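Glutamine amido transferase (PDB 3M3P) belongs to the glutamine amidotransferase family and has its characteristic glutaminase-type alpha/beta fold, built round a large mixed beta-sheet. Local coordinates at residues P17-D22 against E178-M183; E45-S50 against V79-P84; R115-H120 against I153-H158. All coordinates share one frame; numbering follows the deposited sequence. Where two conformers were deposited one is given.

Contact 1 (P17-D22 against E178-M183); sequences PGHFGD and EMQAHM
The backbones of H19 and E178 come together with their CA atoms 4.7 Å apart, and H19 N donates to E178 O over 2.8 Å in a nearly straight bond (174°) that lies in the carbonyl plane and uses a lone pair. This joins the first turn of helix 18-26 to the loop leading into helix 181-190. G18 has no side chain, so its CA can lie right against E178 O, in a CH...O contact, and against the SE atom of M183, a selenomethionine in this crystal. Its positive phi of 61° is one that glycine adopts easily.

The side chains meet round the amide of Q180, the N-cap of helix 181-190. Its chain runs straight beyond CG (chi2 -173°), which carries the amide far enough to serve two acceptors. NE2 of Q180 reaches H19 ND1 at 3.1 Å, at the ring edge and slightly tilted from the ring plane, and D22 OD2 at 2.8 Å, from above the carboxylate plane. Both acceptors lie close to the amide plane, as two N-H groups on one nitrogen require, and this fixes the rotation of the amide. A glutamine suits the place because it is long and offers paired donors. H19 bridges further, its NE2 bonding to E230 of helix 218-237, while E178 turns its carboxylate away to H176. Behind the junction F20 packs on I8 of strand 6-10 and meets the ring of Y233, and selenomethionine M179 lies against I222, so helix 218-237 borders both segments.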
loop_
_atom_site.group_PDB
_atom_site.type_symbol
_atom_site.label_atom_id
_atom_site.label_comp_id
_atom_site.label_asym_id
_atom_site.label_seq_id
_atom_site.Cartn_x
_atom_site.Cartn_y
_atom_site.Cartn_z
ATOM N N PRO A 17 -4.350 -2.195 9.158
ATOM C CA PRO A 17 -2.989 -1.677 8.977
ATOM C C PRO A 17 -1.887 -2.738 8.958
ATOM O O PRO A 17 -0.775 -2.481 8.465
ATOM C CB PRO A 17 -2.812 -0.765 10.189
ATOM C CG PRO A 17 -4.162 -0.424 10.584
ATOM C CD PRO A 17 -4.992 -1.625 10.327
ATOM N N GLY A 18 -2.138 -3.917 9.534
ATOM C CA GLY A 18 -1.161 -4.987 9.425
ATOM C C GLY A 18 0.159 -4.579 10.072
ATOM O O GLY A 18 0.209 -3.922 11.125
ATOM N N HIS A 19 1.250 -4.946 9.407
ATOM C CA HIS A 19 2.552 -4.684 9.870
ATOM C C HIS A 19 2.825 -3.176 10.047
ATOM O O HIS A 19 3.676 -2.776 10.824
ATOM C CB HIS A 19 3.595 -5.306 8.926
ATOM C CG HIS A 19 4.842 -5.621 9.608
ATOM N ND1 HIS A 19 4.844 -6.538 10.645
ATOM C CD2 HIS A 19 6.095 -5.114 9.514
ATOM C CE1 HIS A 19 6.073 -6.605 11.134
ATOM N NE2 HIS A 19 6.863 -5.791 10.438
ATOM N N PHE A 20 2.186 -2.354 9.205
ATOM C CA PHE A 20 2.319 -0.916 9.292
ATOM C C PHE A 20 1.872 -0.404 10.675
ATOM O O PHE A 20 2.503 0.447 11.308
ATOM C CB PHE A 20 1.561 -0.218 8.142
ATOM C CG PHE A 20 1.700 1.264 8.125
ATOM C CD1 PHE A 20 2.922 1.874 7.909
ATOM C CD2 PHE A 20 0.607 2.069 8.352
ATOM C CE1 PHE A 20 3.044 3.265 7.874
ATOM C CE2 PHE A 20 0.690 3.447 8.310
ATOM C CZ PHE A 20 1.925 4.065 8.066
ATOM N N GLY A 21 0.726 -0.865 11.148
ATOM C CA GLY A 21 0.244 -0.525 12.470
ATOM C C GLY A 21 1.183 -0.939 13.566
ATOM O O GLY A 21 1.441 -0.173 14.492
ATOM N N ASP A 22 1.675 -2.158 13.497
ATOM C CA ASP A 22 2.624 -2.624 14.479
ATOM C C ASP A 22 3.921 -1.802 14.446
ATOM O O ASP A 22 4.483 -1.506 15.487
ATOM C CB ASP A 22 2.976 -4.110 14.224
ATOM C CG ASP A 22 1.966 -5.102 14.792
ATOM O OD1 ASP A 22 0.852 -4.743 15.119
ATOM O OD2 ASP A 22 2.350 -6.307 14.703
ATOM N N GLU A 178 2.326 -4.800 3.863
ATOM C CA GLU A 178 1.828 -4.822 5.265
ATOM C C GLU A 178 1.493 -6.212 5.826
ATOM O O GLU A 178 1.116 -6.348 6.999
ATOM C CB GLU A 178 0.600 -3.950 5.414
ATOM C CG GLU A 178 -0.680 -4.509 4.948
ATOM C CD GLU A 178 -0.899 -4.508 3.479
ATOM O OE1 GLU A 178 -0.006 -4.246 2.610
ATOM O OE2 GLU A 178 -2.109 -4.764 3.140
HETATM N N MSE A 179 1.704 -7.252 5.064
HETATM C CA MSE A 179 1.191 -8.542 5.460
HETATM C C MSE A 179 1.840 -9.120 6.687
HETATM O O MSE A 179 3.044 -9.030 6.924
HETATM C CB MSE A 179 1.332 -9.604 4.345
HETATM C CG MSE A 179 0.641 -9.242 3.007
HETATM SE SE MSE A 179 -1.235 -8.662 3.223
HETATM C CE MSE A 179 -2.072 -10.329 3.770
ATOM N N GLN A 180 0.973 -9.777 7.460
ATOM C CA GLN A 180 1.368 -10.689 8.543
ATOM C C GLN A 180 0.770 -12.049 8.223
ATOM O O GLN A 180 -0.222 -12.134 7.474
ATOM C CB GLN A 180 0.870 -10.125 9.907
ATOM C CG GLN A 180 1.472 -8.766 10.205
ATOM C CD GLN A 180 1.218 -8.171 11.568
ATOM O OE1 GLN A 180 0.156 -8.357 12.098
ATOM N NE2 GLN A 180 2.235 -7.476 12.133
ATOM N N ALA A 181 1.327 -13.139 8.775
ATOM C CA ALA A 181 0.939 -14.481 8.367
ATOM C C ALA A 181 -0.530 -14.768 8.584
ATOM O O ALA A 181 -1.203 -15.351 7.727
ATOM C CB ALA A 181 1.793 -15.561 9.099
ATOM N N HIS A 182 -1.046 -14.302 9.734
ATOM C CA HIS A 182 -2.443 -14.609 10.057
ATOM C C HIS A 182 -3.436 -13.921 9.116
ATOM O O HIS A 182 -4.553 -14.407 8.864
ATOM C CB HIS A 182 -2.735 -14.329 11.522
ATOM C CG HIS A 182 -2.713 -12.886 11.893
ATOM N ND1 HIS A 182 -1.557 -12.163 12.031
ATOM C CD2 HIS A 182 -3.742 -12.005 12.098
ATOM C CE1 HIS A 182 -1.868 -10.912 12.341
ATOM N NE2 HIS A 182 -3.181 -10.788 12.403
HETATM N N MSE A 183 -3.033 -12.785 8.551
HETATM C CA MSE A 183 -3.836 -12.086 7.580
HETATM C C MSE A 183 -3.876 -12.838 6.248
HETATM O O MSE A 183 -4.924 -12.916 5.641
HETATM C CB MSE A 183 -3.242 -10.706 7.356
HETATM C CG MSE A 183 -3.328 -9.773 8.584
HETATM SE SE MSE A 183 -2.302 -8.161 8.429
HETATM C CE MSE A 183 -3.326 -7.364 6.982
#

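Contact 2 (E45-S50 against V79-P84); sequences EIRDCS and VAQRVP
I46 and V83 reach toward each other tip to tip, CG1 to CG1 at 4.1 Å, where a Schellman motif ends helix 68-81 beside a short 3-10 turn, 46-48. In the alpha/beta fold this lies at the N-terminal ends of the adjacent parallel strands 51-54 and 85-88, which the two segments enter. The motif turns the chain through R82, whose phi is positive (61°), and lets V83 face the 3-10 turn.

V83 points its CB toward that turn. Its CG1, placed anti to the backbone N (chi1 171°), lies against I46 and also over the backbone, with V83 CG1 4.0 Å from S50 C. A compact branched residue suits a position with neighbours on more than one side. I46 divides its work between two branches: CG1 goes to V83, while I46 CG2 slides past the chain of Q81, running the other way, and meets Q81 CG at 4.0 Å. I46 also packs on L74, D77 and A78 of helix 68-81 and on M7 of strand 6-10.

Over this apolar layer R47 and Q81 close the solvent side, their chains crossing at about a right angle. The arginine bends at both chi2 and chi3, which folds R47 CD to within 4.0 Å of Q81 CB and brings the guanidinium nearly parallel to the amide, the planes 14° apart. R47 NH1 meets Q81 OE1 at the edge of the guanidinium, near its plane, but the bond is long and weak at 3.5 Å. Long, flexible polar residues suit the exposed side, where the aliphatic parts pack and the ends can meet solvent. Nearer the sheet, S50 bonds through OG to K4 O, and S50 O rests 3.3 Å from P84 CD.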
loop_
_atom_site.group_PDB
_atom_site.type_symbol
_atom_site.label_atom_id
_atom_site.label_comp_id
_atom_site.label_asym_id
_atom_site.label_seq_id
_atom_site.Cartn_x
_atom_site.Cartn_y
_atom_site.Cartn_z
ATOM N N GLU A 45 -9.011 19.330 6.702
ATOM C CA GLU A 45 -7.648 19.848 6.695
ATOM C C GLU A 45 -6.652 18.696 6.814
ATOM O O GLU A 45 -6.464 18.135 7.892
ATOM C CB GLU A 45 -7.502 20.829 7.836
ATOM C CG GLU A 45 -6.093 21.361 8.208
ATOM C CD GLU A 45 -5.378 22.008 7.027
ATOM O OE1 GLU A 45 -4.942 21.295 6.110
ATOM O OE2 GLU A 45 -5.214 23.261 7.055
ATOM N N ILE A 46 -5.958 18.440 5.740
ATOM C CA ILE A 46 -4.911 17.420 5.696
ATOM C C ILE A 46 -3.816 17.666 6.755
ATOM O O ILE A 46 -3.201 16.726 7.275
ATOM C CB ILE A 46 -4.288 17.310 4.294
ATOM C CG1 ILE A 46 -3.372 16.061 4.190
ATOM C CG2 ILE A 46 -3.503 18.580 3.909
ATOM C CD1 ILE A 46 -4.029 14.651 4.437
ATOM N N ARG A 47 -3.548 18.922 7.076
ATOM C CA ARG A 47 -2.504 19.262 8.021
ATOM C C ARG A 47 -2.852 18.811 9.471
ATOM O O ARG A 47 -2.011 18.927 10.365
ATOM C CB ARG A 47 -2.163 20.732 7.994
ATOM C CG ARG A 47 -1.686 21.252 6.630
ATOM C CD ARG A 47 -0.221 21.181 6.530
ATOM N NE ARG A 47 0.374 21.879 7.665
ATOM C CZ ARG A 47 0.463 23.197 7.808
ATOM N NH1 ARG A 47 0.107 24.032 6.829
ATOM N NH2 ARG A 47 0.964 23.677 8.959
ATOM N N ASP A 48 -4.068 18.307 9.698
ATOM C CA ASP A 48 -4.427 17.682 10.952
ATOM C C ASP A 48 -3.720 16.345 11.129
ATOM O O ASP A 48 -3.750 15.827 12.243
ATOM C CB ASP A 48 -5.969 17.443 11.035
ATOM C CG ASP A 48 -6.816 18.721 11.203
ATOM O OD1 ASP A 48 -6.294 19.833 11.246
ATOM O OD2 ASP A 48 -8.036 18.484 11.341
ATOM N N CYS A 49 -3.054 15.834 10.101
ATOM C CA CYS A 49 -2.326 14.554 10.248
ATOM C C CYS A 49 -0.851 14.752 9.921
ATOM O O CYS A 49 -0.460 15.691 9.203
ATOM C CB CYS A 49 -2.966 13.417 9.459
ATOM S SG CYS A 49 -2.621 13.427 7.679
ATOM N N SER A 50 -0.001 13.901 10.491
ATOM C CA SER A 50 1.420 13.978 10.230
ATOM C C SER A 50 1.795 13.275 8.893
ATOM O O SER A 50 2.861 13.542 8.305
ATOM C CB SER A 50 2.230 13.368 11.368
ATOM O OG SER A 50 1.857 12.022 11.598
ATOM N N VAL A 79 -0.094 16.016 -1.000
ATOM C CA VAL A 79 1.079 16.224 -1.865
ATOM C C VAL A 79 1.431 17.698 -1.940
ATOM O O VAL A 79 2.595 18.083 -1.784
ATOM C CB VAL A 79 0.884 15.531 -3.241
ATOM C CG1 VAL A 79 2.049 15.830 -4.212
ATOM C CG2 VAL A 79 0.712 14.034 -3.070
ATOM N N ALA A 80 0.437 18.570 -2.102
ATOM C CA ALA A 80 0.697 20.024 -2.114
ATOM C C ALA A 80 1.294 20.533 -0.807
ATOM O O ALA A 80 2.137 21.458 -0.821
ATOM C CB ALA A 80 -0.600 20.771 -2.444
ATOM N N GLN A 81 0.865 19.986 0.323
ATOM C CA GLN A 81 1.251 20.441 1.644
ATOM C C GLN A 81 2.470 19.697 2.201
ATOM O O GLN A 81 2.858 19.906 3.353
ATOM C CB GLN A 81 0.058 20.351 2.627
ATOM C CG GLN A 81 -1.051 21.320 2.309
ATOM C CD GLN A 81 -0.553 22.760 2.442
ATOM O OE1 GLN A 81 0.010 23.095 3.490
ATOM N NE2 GLN A 81 -0.780 23.589 1.402
ATOM N N ARG A 82 3.022 18.775 1.410
ATOM C CA ARG A 82 4.140 17.941 1.856
ATOM C C ARG A 82 3.824 17.086 3.059
ATOM O O ARG A 82 4.691 16.866 3.936
ATOM C CB ARG A 82 5.426 18.785 2.090
ATOM C CG ARG A 82 5.859 19.445 0.769
ATOM C CD ARG A 82 7.192 20.182 0.820
ATOM N NE ARG A 82 8.236 19.208 1.092
ATOM C CZ ARG A 82 8.725 18.332 0.203
ATOM N NH1 ARG A 82 8.319 18.339 -1.086
ATOM N NH2 ARG A 82 9.659 17.456 0.609
ATOM N N VAL A 83 2.587 16.609 3.162
ATOM C CA VAL A 83 2.200 15.600 4.145
ATOM C C VAL A 83 2.411 14.261 3.392
ATOM O O VAL A 83 1.777 14.015 2.361
ATOM C CB VAL A 83 0.727 15.775 4.556
ATOM C CG1 VAL A 83 0.260 14.612 5.410
ATOM C CG2 VAL A 83 0.563 17.114 5.292
ATOM N N PRO A 84 3.370 13.432 3.861
ATOM C CA PRO A 84 3.673 12.231 3.104
ATOM C C PRO A 84 2.496 11.273 3.007
ATOM O O PRO A 84 1.718 11.116 3.949
ATOM C CB PRO A 84 4.811 11.598 3.887
ATOM C CG PRO A 84 4.575 12.017 5.300
ATOM C CD PRO A 84 4.050 13.407 5.182
#

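Contact 3 (R115-H120 against I153-H158); sequences RAWPQH and ILRSEH
W117 and R155 form an antiparallel hydrogen-bonded pair: W117 N gives to R155 O at 2.9 Å, and R155 N returns to W117 O at 3.1 Å. Here strands 113-118 and 150-156 of the mixed sheet run side by side, flanked by 134-140, where A116 bonds to L134, and 161-166, where L154 bonds to Q162 and I153 to A163. Two residues along, Q119 N donates to I153 O at 2.9 Å, and P118 CA adds a CH...O contact to that oxygen. P118, with no N-H to offer, fits a non-hydrogen-bonded position opposite L154. Where the strands part, a water donates to R115 O and accepts from E157 N.

A second water donates to P118 O and accepts from R155 NH2 in the guanidinium plane. Bent at chi3 (-88°), the arginine lays its guanidinium nearly parallel to the indole, R155 NH2 3.6 Å from W117 CE3. Q119 turns its amide almost perpendicular to that guanidinium and lays OE1 against R155 CD. R115 is salt-bridged to E133. On the other face, L154 CD1 packs against A116 CB at 4.0 Å, while S156 OG bonds to E110, Q162 and C159. One face is thus largely apolar and buried, with the small S156 held by polar partners; the other carries W117 and R155, with Q119 alongside R155 and water bound next to it, chemistry consistent with a partly solvated surface.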
loop_
_atom_site.group_PDB
_atom_site.type_symbol
_atom_site.label_atom_id
_atom_site.label_comp_id
_atom_site.label_asym_id
_atom_site.label_seq_id
_atom_site.Cartn_x
_atom_site.Cartn_y
_atom_site.Cartn_z
ATOM N N ARG A 115 7.651 -13.012 -7.927
ATOM C CA ARG A 115 8.998 -12.492 -8.139
ATOM C C ARG A 115 8.972 -11.060 -8.678
ATOM O O ARG A 115 8.187 -10.735 -9.573
ATOM C CB ARG A 115 9.735 -13.370 -9.102
ATOM C CG ARG A 115 9.847 -14.833 -8.709
ATOM C CD ARG A 115 10.620 -15.633 -9.728
ATOM N NE ARG A 115 12.035 -15.284 -9.755
ATOM C CZ ARG A 115 12.896 -15.687 -10.686
ATOM N NH1 ARG A 115 12.501 -16.437 -11.677
ATOM N NH2 ARG A 115 14.166 -15.328 -10.590
ATOM N N ALA A 116 9.801 -10.189 -8.115
ATOM C CA ALA A 116 9.869 -8.801 -8.558
ATOM C C ALA A 116 11.311 -8.297 -8.506
ATOM O O ALA A 116 12.163 -8.832 -7.790
ATOM C CB ALA A 116 8.899 -7.916 -7.776
ATOM N N TRP A 117 11.557 -7.286 -9.309
ATOM C CA TRP A 117 12.903 -6.700 -9.491
ATOM C C TRP A 117 12.819 -5.215 -9.374
ATOM O O TRP A 117 12.058 -4.575 -10.108
ATOM C CB TRP A 117 13.483 -7.121 -10.863
ATOM C CG TRP A 117 13.638 -8.589 -10.945
ATOM C CD1 TRP A 117 14.712 -9.315 -10.526
ATOM C CD2 TRP A 117 12.664 -9.509 -11.368
ATOM N NE1 TRP A 117 14.461 -10.666 -10.695
ATOM C CE2 TRP A 117 13.224 -10.809 -11.234
ATOM C CE3 TRP A 117 11.397 -9.376 -11.876
ATOM C CZ2 TRP A 117 12.504 -11.974 -11.592
ATOM C CZ3 TRP A 117 10.668 -10.553 -12.229
ATOM C CH2 TRP A 117 11.245 -11.805 -12.062
ATOM N N PRO A 118 13.638 -4.620 -8.481
ATOM C CA PRO A 118 13.743 -3.174 -8.464
ATOM C C PRO A 118 14.192 -2.666 -9.835
ATOM O O PRO A 118 15.036 -3.285 -10.468
ATOM C CB PRO A 118 14.801 -2.910 -7.366
ATOM C CG PRO A 118 14.673 -4.081 -6.432
ATOM C CD PRO A 118 14.352 -5.234 -7.342
ATOM N N GLN A 119 13.729 -1.483 -10.219
ATOM C CA GLN A 119 14.332 -0.765 -11.312
ATOM C C GLN A 119 15.694 -0.273 -10.886
ATOM O O GLN A 119 15.913 -0.024 -9.687
ATOM C CB GLN A 119 13.445 0.414 -11.722
ATOM C CG GLN A 119 12.125 0.015 -12.417
ATOM C CD GLN A 119 12.281 -0.645 -13.723
ATOM O OE1 GLN A 119 11.856 -1.759 -13.828
ATOM N NE2 GLN A 119 12.780 0.047 -14.772
ATOM N N HIS A 120 16.609 -0.198 -11.838
ATOM C CA HIS A 120 18.001 0.187 -11.529
ATOM C C HIS A 120 18.145 1.688 -11.476
ATOM O O HIS A 120 18.772 2.284 -12.369
ATOM C CB HIS A 120 18.904 -0.478 -12.538
ATOM C CG HIS A 120 18.939 -1.957 -12.405
ATOM N ND1 HIS A 120 19.804 -2.750 -13.123
ATOM C CD2 HIS A 120 18.224 -2.793 -11.620
ATOM C CE1 HIS A 120 19.606 -4.013 -12.783
ATOM N NE2 HIS A 120 18.676 -4.066 -11.853
ATOM N N ILE A 153 9.985 2.315 -9.474
ATOM C CA ILE A 153 11.062 1.643 -8.748
ATOM C C ILE A 153 10.986 0.117 -8.642
ATOM O O ILE A 153 11.915 -0.485 -8.120
ATOM C CB ILE A 153 11.200 2.220 -7.337
ATOM C CG1 ILE A 153 9.977 1.996 -6.455
ATOM C CG2 ILE A 153 11.612 3.757 -7.287
ATOM C CD1 ILE A 153 10.242 2.246 -4.945
ATOM N N LEU A 154 9.925 -0.521 -9.124
ATOM C CA LEU A 154 9.725 -1.967 -8.915
ATOM C C LEU A 154 8.780 -2.513 -9.940
ATOM O O LEU A 154 7.780 -1.875 -10.276
ATOM C CB LEU A 154 9.239 -2.203 -7.499
ATOM C CG LEU A 154 9.061 -3.579 -6.972
ATOM C CD1 LEU A 154 10.407 -4.339 -6.887
ATOM C CD2 LEU A 154 8.370 -3.521 -5.537
ATOM N N ARG A 155 9.113 -3.701 -10.477
ATOM C CA ARG A 155 8.325 -4.409 -11.484
ATOM C C ARG A 155 8.245 -5.903 -11.237
ATOM O O ARG A 155 9.138 -6.495 -10.677
ATOM C CB ARG A 155 8.913 -4.186 -12.901
ATOM C CG ARG A 155 10.360 -4.637 -13.080
ATOM C CD ARG A 155 10.764 -4.611 -14.510
ATOM N NE ARG A 155 10.404 -5.897 -15.033
ATOM C CZ ARG A 155 11.136 -6.994 -14.928
ATOM N NH1 ARG A 155 10.636 -8.180 -15.345
ATOM N NH2 ARG A 155 12.312 -6.935 -14.358
ATOM N N SER A 156 7.173 -6.515 -11.736
ATOM C CA SER A 156 7.070 -7.989 -11.861
ATOM C C SER A 156 6.771 -8.332 -13.302
ATOM O O SER A 156 6.407 -7.488 -14.095
ATOM C CB SER A 156 5.978 -8.540 -10.925
ATOM O OG SER A 156 4.724 -8.169 -11.483
ATOM N N GLU A 157 6.831 -9.630 -13.646
ATOM C CA GLU A 157 6.571 -10.039 -15.013
ATOM C C GLU A 157 5.197 -9.635 -15.491
ATOM O O GLU A 157 5.054 -9.079 -16.582
ATOM C CB GLU A 157 6.700 -11.570 -15.158
ATOM C CG GLU A 157 6.357 -12.045 -16.550
ATOM C CD GLU A 157 6.586 -13.526 -16.780
ATOM O OE1 GLU A 157 6.920 -14.253 -15.819
ATOM O OE2 GLU A 157 6.409 -13.868 -17.984
ATOM N N HIS A 158 4.173 -9.845 -14.679
ATOM C CA HIS A 158 2.801 -9.598 -15.095
ATOM C C HIS A 158 2.210 -8.260 -14.649
ATOM O O HIS A 158 1.055 -7.960 -14.922
ATOM C CB HIS A 158 1.924 -10.751 -14.574
ATOM C CG HIS A 158 2.287 -12.059 -15.158
ATOM N ND1 HIS A 158 2.037 -12.337 -16.469
ATOM C CD2 HIS A 158 2.936 -13.119 -14.633
ATOM C CE1 HIS A 158 2.510 -13.543 -16.738
ATOM N NE2 HIS A 158 3.047 -14.040 -15.639
HETATM O O HOH W 1 7.170 -11.839 -11.784
HETATM O O HOH W 2 14.205 -4.754 -13.093
#

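How the contacts relate
The three contacts are separate: contacts 1 and 2 approach to about 8 Å between nearest atoms, contacts 1 and 3 to about 11 Å, and contacts 2 and 3 to about 14 Å. Along the chain, contact 1 spans both others, bringing helix 18-26 against the loop before helix 181-190, while contact 2 closes before contact 3 opens. Contact 2 borders the parallel strands and contact 3 joins two antiparallel ones of the same sheet, their centres 29 Å apart. In contact 1 the E178 side chain lies near, without touching, what may be a nucleophile elbow (G87, C89, G91), which would fit this family.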